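Local coordinates for protein redox-sensing transcriptional repressor Rex (Thermus thermophilus, PDB 2DT5) that probably represses transcription in response to the cellular NADH/NAD(+) redox state, working as a homodimer that binds both DNA and NAD, at residues B[16-21]-B[32-37]; B[75-80]-B[102-107]; B[82-87]-B[142-147]; B[151-156]-B[172-177]. The protein carries 1 engineered substitution. One frame throughout, in Å; residues are numbered along the deposited sequence.

Contact 1 (B[16-21]-B[32-37]); sequences RILEEL and EQLGGL. Engineered in segment 32-37: Gly36 (natural residue Glu).
Ile17 and Leu37 meet where two helices of the N-terminal winged-helix domain cross, within the predicted helix-turn-helix region of this repressor. Methyl CG2 of Ile17 presses on CD1 of Leu37 at 3.4 Å, tighter than an ordinary methyl contact, while Ile17 CD1 runs beside the Leu37 backbone, 3.5 Å from its carbonyl C. The branched isoleucine suits this spot, because its two arms touch different parts of one residue: with CG2 anti to the backbone N and CG1 beside it (chi1 -67°), both arms lie against Leu37. One turn further along, Leu21 reaches toward Leu37 tip to tip, CD2 to CD1 at 4.1 Å. Its other methyl, CD1, lies 3.9 Å from Leu34 CD1, and Leu18 CD2 touches that same Leu34 methyl at 4.1 Å, the two side chains crossing at about a right angle. Ile17 CG2 also lies 4.1 Å from Leu34 CD1, and this one methyl is shared by three residues of segment 16-21. The segment axes approach to 10.6 Å at 113°, and no hydrogen bond joins them, so apolar packing carries the contact. Further out, Leu67 of helix 64-75 packs on both Leu18 and Leu34, and Thr29 of the short strand 28-29 touches Leu18, Leu21 and Leu34. At the margin, the extended chain of Gln33 brings OE1 to 3.1 Å from Leu21 CD2.

Contact 2 (B[75-80]-B[102-107]); sequences LGLNRK and GESFEL
Ser104 OG donates a hydrogen bond of 2.7 Å to Leu77 O, tying the loop that leads into the Rossmann-fold domain to the residue just before strand 105-112. The donor lies in the carbonyl plane and meets a lone pair, with a C=O...O angle of 124°. A serine suits the place: its short arm, with OG beside the backbone N (chi1 -52°), carries the hydroxyl to the carbonyl. An alanine here would remove the hydroxyl and is likely to leave Leu77 O without this donor, so that the loop is held less firmly to the strand. Two backbone CA-H...O contacts reinforce the join, Ser104 CA to Arg79 O at 3.4 Å and Lys80 CA to Ser104 O at 3.5 Å. Beside this bond Leu77 also supplies the apolar contact, its CD2 meeting Phe105 CZ at 3.7 Å, while Ser104 CB lies over one face of the same ring, 3.8 Å above the plane and shifted toward the rim. Leu193 of the second subunit also packs on Phe105. The loop starts where helix 64-75 ends in a Schellman motif, and Gly76 supplies the positive phi (83°) that the motif needs. At the outer margin Glu106 OE2 is paired with Arg108 and merely brushes Lys80, whose CD lies 3.4 Å from it. The lysine chain bends instead over Glu103, giving a weak hydrogen bond from NZ to Glu103 O at 3.5 Å.

Contact 3 (B[82-87]-B[142-147]); sequences GLCIVG and EIALLT. With NAD (nicotinamide-adenine-dinucleotide), chain L.
The two central parallel strands of the Rossmann sheet, 82-86 and 143-146, run side by side here and end at the NAD pocket. At the far end from the ligand Glu142 folds back, bent at chi2 (77°), so that OE1 takes the amide of Gly82 at 2.8 Å, nearly along its own C-O axis. Gly82 O in turn accepts two donors, Ile143 N straight on and Glu142 N from a tilt. From there the parallel pattern continues through Cys84 and Val86, each bonded to both flanking residues of its neighbour; Leu145 N to Cys84 O, at 2.8 Å, is the shortest of these backbone bonds. Leu83 and Ile143 point the same way from the sheet and lie tightly side by side, CD2 to CB at 3.5 Å. On the opposite face small groups meet, Cys84 SG against Ala144 CB at 3.6 Å, and Val86 CG1 touches Leu146 CD1 at 3.9 Å; Leu160 of helix 150-163 covers Val86 and Ala144. At the ligand end Thr147 OG1, lodged between its backbone N and carbonyl carbon (chi1 48°), donates to Gly87 O at 2.7 Å. At phi 110° a CB on Gly87 would run into Thr147 O and the preceding carbonyl, which explains a glycine here. Val86 CG1 is 3.6 Å from C2A of the NAD adenine. With the chain continuing from strand 81-86 to 105-112 on one side and from 143-146 to 167-170 on the other, this is the topological switch point at whose edge Rossmann folds bind their dinucleotide.

Contact 4 (B[151-156]-B[172-177]); sequences EAAQKA and APVVLE. With NAD (nicotinamide-adenine-dinucleotide), chain L.
The amide of Gln154 presents its edge to the backbone of Glu177 and binds it twice. Gln154 OE1 receives Glu177 N at 2.7 Å, the donor lying in the carbonyl plane on a lone pair, and NE2 gives a hydrogen to Glu177 O, also at 2.7 Å and only 11° out of the amide plane. The carboxylate of Glu177 is turned 84° to this amide. The glutamine chain reaches out with CG anti to the backbone N (chi1 -179°) and then bends at chi2, which sets its amide edge against the loop. Asp158 OD2, one turn along the helix, accepts from NE2 as well and so probably fixes which way round the amide sits. A glutamate in place of this glutamine would probably leave Glu177 O without its NE2 donor and set a second carboxylate beside Asp158. Deeper in, Ala153 CB packs against three side chains of the loop: Val174 CG1 at 3.6 Å, Ala172 CB at 3.8 Å and Leu176 CD2 at 3.9 Å. An alanine is apt here, since its single methyl lets the helix come close to the loop. The loop turns sharply at Pro173, the centre of an inverse gamma turn closed by Val174 N and Ala172 O. This turn faces the ligand, with Pro173 CD 3.3 Å from NAD O2D, and Ala152 CB approaches the adenine at N7A, 3.7 Å away. Helix 150-163 and the loop following strand 167-170 thus both line the NAD pocket of this Rossmann domain.

In the fold
From the N terminus, contact 1 comes first, closing the short span from helix 7-23 to helix 31-37 inside the winged-helix domain. The chain then leaves helix 64-75, and contact 2 ties the connecting loop to the start of strand 105-112. Contact 3 opens before contact 2 has closed, so the two cross along the chain; they meet in one sheet, where strand 81-86 lies between 105-112 and 143-146, and both touch the second subunit. Contact 4 follows in series, joining helix 150-163 to the loop after strand 167-170. It touches contact 3 through Leu146, and both border the same NAD. Contact 1 stands apart, its centre 37 Å from that of contact 4.

Contact 1 (B[16-21]-B[32-37])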
# COMPACT_ATOMS: atom_id res chain seq x y z
N ARG B 16 -2.50 14.33 -0.33
CA ARG B 16 -1.10 14.22 -0.80
C ARG B 16 -0.90 15.26 -1.89
O ARG B 16 0.05 16.03 -1.85
CB ARG B 16 -0.79 12.82 -1.38
CG ARG B 16 -0.90 11.68 -0.39
CD ARG B 16 -0.43 12.13 0.99
NE ARG B 16 -0.64 11.11 2.01
CZ ARG B 16 -0.61 11.35 3.31
NH1 ARG B 16 -0.38 12.57 3.77
NH2 ARG B 16 -0.80 10.35 4.16
N ILE B 17 -1.81 15.26 -2.86
CA ILE B 17 -1.78 16.20 -3.97
C ILE B 17 -1.73 17.65 -3.47
O ILE B 17 -0.91 18.44 -3.92
CB ILE B 17 -3.02 16.03 -4.84
CG1 ILE B 17 -2.97 14.66 -5.52
CG2 ILE B 17 -3.12 17.16 -5.85
CD1 ILE B 17 -4.24 14.30 -6.24
N LEU B 18 -2.62 17.98 -2.53
CA LEU B 18 -2.68 19.32 -1.96
C LEU B 18 -1.38 19.68 -1.24
O LEU B 18 -0.96 20.84 -1.25
CB LEU B 18 -3.85 19.44 -0.97
CG LEU B 18 -5.28 19.43 -1.53
CD1 LEU B 18 -6.29 19.23 -0.38
CD2 LEU B 18 -5.55 20.74 -2.28
N GLU B 19 -0.77 18.69 -0.59
CA GLU B 19 0.48 18.91 0.13
C GLU B 19 1.55 19.29 -0.88
O GLU B 19 2.40 20.14 -0.60
CB GLU B 19 0.93 17.65 0.88
CG GLU B 19 0.00 17.17 1.98
CD GLU B 19 0.42 15.81 2.54
OE1 GLU B 19 0.65 14.87 1.75
OE2 GLU B 19 0.52 15.67 3.78
N GLU B 20 1.52 18.66 -2.05
CA GLU B 20 2.51 18.96 -3.07
C GLU B 20 2.16 20.21 -3.86
O GLU B 20 3.05 20.94 -4.28
CB GLU B 20 2.75 17.74 -4.00
CG GLU B 20 1.52 16.95 -4.43
CD GLU B 20 1.88 15.66 -5.20
OE1 GLU B 20 2.65 14.83 -4.65
OE2 GLU B 20 1.40 15.48 -6.35
N LEU B 21 0.87 20.48 -4.05
CA LEU B 21 0.47 21.69 -4.74
C LEU B 21 0.93 22.84 -3.85
O LEU B 21 1.43 23.86 -4.33
CB LEU B 21 -1.04 21.76 -4.91
CG LEU B 21 -1.63 21.02 -6.12
CD1 LEU B 21 -3.14 21.14 -6.10
CD2 LEU B 21 -1.08 21.63 -7.40
N GLU B 32 -11.22 20.11 -11.22
CA GLU B 32 -10.68 19.57 -12.45
C GLU B 32 -9.19 19.28 -12.29
O GLU B 32 -8.70 18.21 -12.63
CB GLU B 32 -10.93 20.54 -13.60
CG GLU B 32 -10.62 19.96 -14.96
CD GLU B 32 -11.21 20.77 -16.09
OE1 GLU B 32 -12.46 20.77 -16.23
OE2 GLU B 32 -10.43 21.41 -16.84
N GLN B 33 -8.46 20.25 -11.75
CA GLN B 33 -7.03 20.05 -11.52
C GLN B 33 -6.81 18.91 -10.53
O GLN B 33 -5.94 18.07 -10.74
CB GLN B 33 -6.40 21.33 -10.99
CG GLN B 33 -4.97 21.15 -10.54
CD GLN B 33 -4.42 22.39 -9.86
OE1 GLN B 33 -3.25 22.44 -9.49
NE2 GLN B 33 -5.27 23.40 -9.70
N LEU B 34 -7.60 18.89 -9.45
CA LEU B 34 -7.48 17.83 -8.45
C LEU B 34 -7.84 16.48 -9.08
O LEU B 34 -7.15 15.50 -8.90
CB LEU B 34 -8.43 18.11 -7.27
CG LEU B 34 -7.81 18.40 -5.89
CD1 LEU B 34 -6.63 19.33 -6.01
CD2 LEU B 34 -8.88 19.02 -5.00
N GLY B 35 -8.93 16.46 -9.83
CA GLY B 35 -9.37 15.23 -10.45
C GLY B 35 -8.31 14.63 -11.35
O GLY B 35 -8.15 13.41 -11.41
N GLY B 36 -7.59 15.50 -12.05
CA GLY B 36 -6.55 15.06 -12.96
C GLY B 36 -5.38 14.49 -12.20
O GLY B 36 -4.93 13.38 -12.48
N LEU B 37 -4.89 15.23 -11.22
CA LEU B 37 -3.76 14.77 -10.42
C LEU B 37 -4.05 13.48 -9.65
O LEU B 37 -3.14 12.72 -9.36
CB LEU B 37 -3.33 15.86 -9.45
CG LEU B 37 -2.87 17.17 -10.09
CD1 LEU B 37 -2.44 18.15 -9.00
CD2 LEU B 37 -1.71 16.89 -11.05

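Contact 2 (B[75-80]-B[102-107])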
# COMPACT_ATOMS: atom_id res chain seq x y z
N LEU B 75 -10.06 13.46 8.33
CA LEU B 75 -9.31 12.22 8.43
C LEU B 75 -8.80 11.93 9.83
O LEU B 75 -8.33 10.82 10.10
CB LEU B 75 -8.16 12.24 7.40
CG LEU B 75 -8.65 12.25 5.94
CD1 LEU B 75 -7.49 12.54 4.97
CD2 LEU B 75 -9.30 10.92 5.59
N GLY B 76 -8.90 12.91 10.72
CA GLY B 76 -8.43 12.75 12.08
C GLY B 76 -6.95 13.00 12.22
O GLY B 76 -6.33 12.59 13.20
N LEU B 77 -6.36 13.69 11.25
CA LEU B 77 -4.93 13.97 11.29
C LEU B 77 -4.57 15.18 12.15
O LEU B 77 -3.40 15.36 12.53
CB LEU B 77 -4.42 14.15 9.87
CG LEU B 77 -4.57 12.87 9.03
CD1 LEU B 77 -4.33 13.16 7.54
CD2 LEU B 77 -3.60 11.81 9.53
N ASN B 78 -5.55 16.01 12.48
CA ASN B 78 -5.25 17.17 13.32
C ASN B 78 -5.28 16.74 14.78
O ASN B 78 -5.28 17.56 15.68
CB ASN B 78 -6.24 18.31 13.05
CG ASN B 78 -7.68 17.88 13.24
OD1 ASN B 78 -8.02 16.71 13.11
ND2 ASN B 78 -8.56 18.85 13.51
N ARG B 79 -5.30 15.43 14.99
CA ARG B 79 -5.29 14.87 16.33
C ARG B 79 -3.92 14.21 16.50
O ARG B 79 -3.21 14.01 15.51
CB ARG B 79 -6.37 13.79 16.46
CG ARG B 79 -7.80 14.31 16.43
CD ARG B 79 -8.75 13.17 16.18
NE ARG B 79 -10.15 13.55 16.37
CZ ARG B 79 -10.75 13.64 17.55
NH1 ARG B 79 -10.08 13.38 18.66
NH2 ARG B 79 -12.04 13.96 17.63
N LYS B 80 -3.53 13.90 17.73
CA LYS B 80 -2.26 13.21 17.94
C LYS B 80 -2.63 11.83 18.48
O LYS B 80 -3.05 11.71 19.63
CB LYS B 80 -1.38 13.95 18.95
CG LYS B 80 -0.03 13.27 19.17
CD LYS B 80 0.78 13.93 20.29
CE LYS B 80 1.22 15.35 19.94
NZ LYS B 80 2.12 15.37 18.75
N GLY B 102 5.13 11.41 11.33
CA GLY B 102 4.57 12.75 11.42
C GLY B 102 3.99 13.07 12.79
O GLY B 102 4.07 12.26 13.72
N GLU B 103 3.40 14.25 12.91
CA GLU B 103 2.81 14.69 14.17
C GLU B 103 1.53 13.98 14.56
O GLU B 103 1.21 13.88 15.73
CB GLU B 103 2.55 16.20 14.15
CG GLU B 103 3.81 17.03 14.26
CD GLU B 103 3.56 18.40 14.87
OE1 GLU B 103 4.51 19.21 14.90
OE2 GLU B 103 2.42 18.66 15.33
N SER B 104 0.79 13.49 13.57
CA SER B 104 -0.48 12.82 13.83
C SER B 104 -0.39 11.48 14.56
O SER B 104 -1.32 11.09 15.27
CB SER B 104 -1.21 12.59 12.51
OG SER B 104 -1.32 13.80 11.79
N PHE B 105 0.73 10.78 14.38
CA PHE B 105 0.91 9.46 14.99
C PHE B 105 2.16 9.40 15.84
O PHE B 105 3.26 9.59 15.34
CB PHE B 105 0.97 8.41 13.89
CG PHE B 105 -0.17 8.49 12.93
CD1 PHE B 105 0.02 8.98 11.65
CD2 PHE B 105 -1.45 8.11 13.33
CE1 PHE B 105 -1.04 9.10 10.77
CE2 PHE B 105 -2.52 8.22 12.45
CZ PHE B 105 -2.32 8.72 11.17
N GLU B 106 1.99 9.12 17.12
CA GLU B 106 3.12 9.08 18.03
C GLU B 106 3.22 7.73 18.71
O GLU B 106 2.29 7.30 19.39
CB GLU B 106 2.94 10.18 19.08
CG GLU B 106 4.12 10.40 19.97
CD GLU B 106 3.76 11.23 21.20
OE1 GLU B 106 4.69 11.75 21.86
OE2 GLU B 106 2.56 11.33 21.52
N LEU B 107 4.36 7.06 18.53
CA LEU B 107 4.62 5.74 19.11
C LEU B 107 4.82 5.86 20.63
O LEU B 107 5.69 6.62 21.08
CB LEU B 107 5.88 5.14 18.47
CG LEU B 107 5.75 4.72 17.00
CD1 LEU B 107 7.13 4.58 16.39
CD2 LEU B 107 5.01 3.40 16.90

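Contact 3 (B[82-87]-B[142-147])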
# COMPACT_ATOMS: atom_id res chain seq x y z
N GLY B 82 -1.98 7.92 19.74
CA GLY B 82 -0.94 7.15 20.40
C GLY B 82 -0.86 5.77 19.77
O GLY B 82 -1.87 5.07 19.66
N LEU B 83 0.33 5.37 19.33
CA LEU B 83 0.49 4.05 18.72
C LEU B 83 1.44 3.15 19.50
O LEU B 83 2.16 3.59 20.39
CB LEU B 83 1.06 4.12 17.27
CG LEU B 83 0.65 5.20 16.26
CD1 LEU B 83 1.24 4.86 14.90
CD2 LEU B 83 -0.85 5.34 16.18
N CYS B 84 1.44 1.89 19.17
CA CYS B 84 2.35 0.94 19.77
C CYS B 84 2.67 -0.08 18.71
O CYS B 84 1.94 -0.25 17.73
CB CYS B 84 1.75 0.28 21.00
SG CYS B 84 0.40 -0.89 20.65
N ILE B 85 3.76 -0.80 18.91
CA ILE B 85 4.14 -1.84 17.99
C ILE B 85 4.12 -3.11 18.83
O ILE B 85 4.68 -3.13 19.94
CB ILE B 85 5.55 -1.62 17.43
CG1 ILE B 85 5.59 -0.34 16.57
CG2 ILE B 85 5.96 -2.82 16.61
CD1 ILE B 85 7.00 0.13 16.16
N VAL B 86 3.45 -4.14 18.34
CA VAL B 86 3.40 -5.41 19.04
C VAL B 86 4.14 -6.42 18.16
O VAL B 86 3.68 -6.78 17.09
CB VAL B 86 1.95 -5.87 19.27
CG1 VAL B 86 1.93 -7.33 19.79
CG2 VAL B 86 1.28 -4.94 20.30
N GLY B 87 5.31 -6.86 18.62
CA GLY B 87 6.10 -7.78 17.84
C GLY B 87 7.31 -6.99 17.37
O GLY B 87 7.35 -6.50 16.24
N GLU B 142 -4.20 4.21 21.11
CA GLU B 142 -5.41 3.84 20.39
C GLU B 142 -5.19 2.88 19.22
O GLU B 142 -6.06 2.06 18.92
CB GLU B 142 -6.12 5.09 19.85
CG GLU B 142 -6.61 6.10 20.89
CD GLU B 142 -5.50 6.96 21.48
OE1 GLU B 142 -4.54 7.30 20.75
OE2 GLU B 142 -5.59 7.32 22.67
N ILE B 143 -4.03 2.98 18.58
CA ILE B 143 -3.72 2.15 17.41
C ILE B 143 -2.50 1.23 17.61
O ILE B 143 -1.47 1.66 18.10
CB ILE B 143 -3.46 3.08 16.18
CG1 ILE B 143 -4.75 3.84 15.86
CG2 ILE B 143 -2.93 2.27 14.99
CD1 ILE B 143 -4.64 4.83 14.70
N ALA B 144 -2.63 -0.03 17.21
CA ALA B 144 -1.52 -0.95 17.36
C ALA B 144 -1.03 -1.45 16.01
O ALA B 144 -1.83 -1.81 15.16
CB ALA B 144 -1.93 -2.15 18.25
N LEU B 145 0.29 -1.47 15.83
CA LEU B 145 0.90 -1.99 14.60
C LEU B 145 1.26 -3.44 14.93
O LEU B 145 2.16 -3.71 15.75
CB LEU B 145 2.16 -1.17 14.22
CG LEU B 145 1.92 0.12 13.41
CD1 LEU B 145 0.90 0.99 14.11
CD2 LEU B 145 3.24 0.89 13.23
N LEU B 146 0.55 -4.38 14.31
CA LEU B 146 0.76 -5.79 14.58
C LEU B 146 1.77 -6.41 13.64
O LEU B 146 1.48 -6.64 12.48
CB LEU B 146 -0.56 -6.56 14.48
CG LEU B 146 -0.52 -7.98 15.06
CD1 LEU B 146 0.04 -7.95 16.49
CD2 LEU B 146 -1.92 -8.58 15.04
N THR B 147 2.95 -6.70 14.17
CA THR B 147 4.03 -7.28 13.39
C THR B 147 4.58 -8.57 14.04
O THR B 147 5.79 -8.70 14.23
CB THR B 147 5.16 -6.24 13.22
OG1 THR B 147 5.46 -5.66 14.49
CG2 THR B 147 4.70 -5.10 12.28
PA NAD L . 10.33 -11.84 13.26
O1A NAD L . 11.65 -11.20 12.97
O2A NAD L . 10.26 -13.32 13.47
O5B NAD L . 9.76 -11.07 14.49
C5B NAD L . 8.49 -11.40 15.10
C4B NAD L . 8.56 -10.89 16.51
O4B NAD L . 7.25 -11.21 17.08
C3B NAD L . 9.57 -11.62 17.48
O3B NAD L . 10.45 -10.63 18.10
C2B NAD L . 8.70 -12.33 18.51
O2B NAD L . 9.22 -12.51 19.77
C1B NAD L . 7.45 -11.45 18.45
N9A NAD L . 6.25 -12.10 18.90
C8A NAD L . 5.71 -13.38 18.71
N7A NAD L . 4.55 -13.54 19.32
C5A NAD L . 4.27 -12.39 19.97
C6A NAD L . 3.14 -11.96 20.81
N6A NAD L . 2.12 -12.74 21.09
N1A NAD L . 3.24 -10.65 21.28
C2A NAD L . 4.25 -9.79 21.03
N3A NAD L . 5.35 -10.16 20.24
C4A NAD L . 5.31 -11.47 19.73
O3 NAD L . 9.32 -11.50 12.07
PN NAD L . 9.35 -10.33 10.90
O1N NAD L . 10.17 -10.80 9.77
O2N NAD L . 9.72 -9.06 11.60
O5D NAD L . 7.81 -10.36 10.43
C5D NAD L . 6.75 -9.94 11.34
C4D NAD L . 5.44 -10.06 10.67
O4D NAD L . 5.43 -9.16 9.46
C3D NAD L . 5.12 -11.50 10.08
O3D NAD L . 3.72 -11.81 10.25
C2D NAD L . 5.45 -11.33 8.61
O2D NAD L . 4.91 -12.30 7.77
C1D NAD L . 4.90 -9.88 8.36
N1N NAD L . 5.33 -9.36 7.03
C2N NAD L . 4.41 -8.48 6.40
C3N NAD L . 4.76 -7.67 5.41
C7N NAD L . 3.72 -6.80 4.77
O7N NAD L . 4.02 -6.24 3.69
N7N NAD L . 2.51 -6.70 5.34
C4N NAD L . 6.19 -7.62 4.90
C5N NAD L . 7.13 -7.92 6.05
C6N NAD L . 6.76 -9.02 6.86

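Contact 4 (B[151-156]-B[172-177])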
# COMPACT_ATOMS: atom_id res chain seq x y z
N GLU B 151 1.24 -17.12 12.72
CA GLU B 151 0.76 -18.06 13.71
C GLU B 151 0.38 -17.43 15.04
O GLU B 151 -0.48 -17.95 15.74
CB GLU B 151 1.82 -19.15 13.94
CG GLU B 151 2.03 -20.10 12.76
CD GLU B 151 2.57 -19.42 11.49
OE1 GLU B 151 3.54 -18.63 11.58
OE2 GLU B 151 2.02 -19.70 10.40
N ALA B 152 1.00 -16.32 15.40
CA ALA B 152 0.68 -15.69 16.67
C ALA B 152 -0.25 -14.49 16.57
O ALA B 152 -0.66 -13.94 17.59
CB ALA B 152 1.97 -15.27 17.39
N ALA B 153 -0.59 -14.09 15.35
CA ALA B 153 -1.41 -12.87 15.10
C ALA B 153 -2.77 -12.74 15.82
O ALA B 153 -2.99 -11.77 16.54
CB ALA B 153 -1.62 -12.72 13.60
N GLN B 154 -3.65 -13.71 15.61
CA GLN B 154 -4.98 -13.66 16.19
C GLN B 154 -4.96 -13.51 17.71
O GLN B 154 -5.68 -12.69 18.26
CB GLN B 154 -5.77 -14.92 15.81
CG GLN B 154 -7.20 -14.95 16.35
CD GLN B 154 -8.03 -13.78 15.87
OE1 GLN B 154 -8.22 -13.61 14.67
NE2 GLN B 154 -8.60 -12.87 16.63
N LYS B 155 -4.14 -14.30 18.38
CA LYS B 155 -4.08 -14.21 19.83
C LYS B 155 -3.48 -12.89 20.28
O LYS B 155 -3.86 -12.35 21.33
CB LYS B 155 -3.30 -15.40 20.41
CG LYS B 155 -3.26 -15.38 21.94
CD LYS B 155 -4.66 -15.09 22.52
CE LYS B 155 -4.57 -14.29 23.83
NZ LYS B 155 -5.90 -13.78 24.27
N ALA B 156 -2.56 -12.35 19.49
CA ALA B 156 -1.98 -11.06 19.84
C ALA B 156 -3.10 -10.02 19.73
O ALA B 156 -3.25 -9.14 20.59
CB ALA B 156 -0.82 -10.70 18.89
N ALA B 172 0.63 -8.80 9.63
CA ALA B 172 0.66 -10.27 9.51
C ALA B 172 -0.22 -10.73 8.35
O ALA B 172 -1.34 -10.25 8.18
CB ALA B 172 0.20 -10.92 10.81
N PRO B 173 0.27 -11.67 7.53
CA PRO B 173 -0.50 -12.17 6.39
C PRO B 173 -1.63 -13.09 6.83
O PRO B 173 -1.59 -14.28 6.55
CB PRO B 173 0.55 -12.92 5.57
CG PRO B 173 1.43 -13.51 6.65
CD PRO B 173 1.58 -12.34 7.62
N VAL B 174 -2.62 -12.53 7.52
CA VAL B 174 -3.75 -13.31 7.99
C VAL B 174 -4.92 -12.38 8.31
O VAL B 174 -4.72 -11.21 8.65
CB VAL B 174 -3.38 -14.09 9.26
CG1 VAL B 174 -3.17 -13.13 10.43
CG2 VAL B 174 -4.48 -15.11 9.59
N VAL B 175 -6.14 -12.89 8.19
CA VAL B 175 -7.31 -12.07 8.48
C VAL B 175 -7.65 -12.23 9.95
O VAL B 175 -7.87 -13.34 10.42
CB VAL B 175 -8.51 -12.48 7.64
CG1 VAL B 175 -9.64 -11.50 7.86
CG2 VAL B 175 -8.11 -12.52 6.18
N LEU B 176 -7.68 -11.12 10.67
CA LEU B 176 -7.96 -11.14 12.09
C LEU B 176 -9.45 -11.19 12.40
O LEU B 176 -10.28 -10.79 11.59
CB LEU B 176 -7.36 -9.90 12.76
CG LEU B 176 -5.86 -9.65 12.52
CD1 LEU B 176 -5.47 -8.36 13.22
CD2 LEU B 176 -5.02 -10.81 13.03
N GLU B 177 -9.75 -11.69 13.59
CA GLU B 177 -11.10 -11.80 14.10
C GLU B 177 -11.16 -10.82 15.25
O GLU B 177 -10.49 -11.02 16.26
CB GLU B 177 -11.35 -13.21 14.65
CG GLU B 177 -11.40 -14.29 13.61
CD GLU B 177 -12.63 -14.16 12.74
OE1 GLU B 177 -12.71 -13.19 11.97
OE2 GLU B 177 -13.52 -15.03 12.86
PA NAD L . 10.33 -11.84 13.26
O1A NAD L . 11.65 -11.20 12.97
O2A NAD L . 10.26 -13.32 13.47
O5B NAD L . 9.76 -11.07 14.49
C5B NAD L . 8.49 -11.40 15.10
C4B NAD L . 8.56 -10.89 16.51
O4B NAD L . 7.25 -11.21 17.08
C3B NAD L . 9.57 -11.62 17.48
O3B NAD L . 10.45 -10.63 18.10
C2B NAD L . 8.70 -12.33 18.51
O2B NAD L . 9.22 -12.51 19.77
C1B NAD L . 7.45 -11.45 18.45
N9A NAD L . 6.25 -12.10 18.90
C8A NAD L . 5.71 -13.38 18.71
N7A NAD L . 4.55 -13.54 19.32
C5A NAD L . 4.27 -12.39 19.97
C6A NAD L . 3.14 -11.96 20.81
N6A NAD L . 2.12 -12.74 21.09
N1A NAD L . 3.24 -10.65 21.28
C2A NAD L . 4.25 -9.79 21.03
N3A NAD L . 5.35 -10.16 20.24
C4A NAD L . 5.31 -11.47 19.73
O3 NAD L . 9.32 -11.50 12.07
PN NAD L . 9.35 -10.33 10.90
O1N NAD L . 10.17 -10.80 9.77
O2N NAD L . 9.72 -9.06 11.60
O5D NAD L . 7.81 -10.36 10.43
C5D NAD L . 6.75 -9.94 11.34
C4D NAD L . 5.44 -10.06 10.67
O4D NAD L . 5.43 -9.16 9.46
C3D NAD L . 5.12 -11.50 10.08
O3D NAD L . 3.72 -11.81 10.25
C2D NAD L . 5.45 -11.33 8.61
O2D NAD L . 4.91 -12.30 7.77
C1D NAD L . 4.90 -9.88 8.36
N1N NAD L . 5.33 -9.36 7.03
C2N NAD L . 4.41 -8.48 6.40
C3N NAD L . 4.76 -7.67 5.41
C7N NAD L . 3.72 -6.80 4.77
O7N NAD L . 4.02 -6.24 3.69
N7N NAD L . 2.51 -6.70 5.34
C4N NAD L . 6.19 -7.62 4.90
C5N NAD L . 7.13 -7.92 6.05
C6N NAD L . 6.76 -9.02 6.86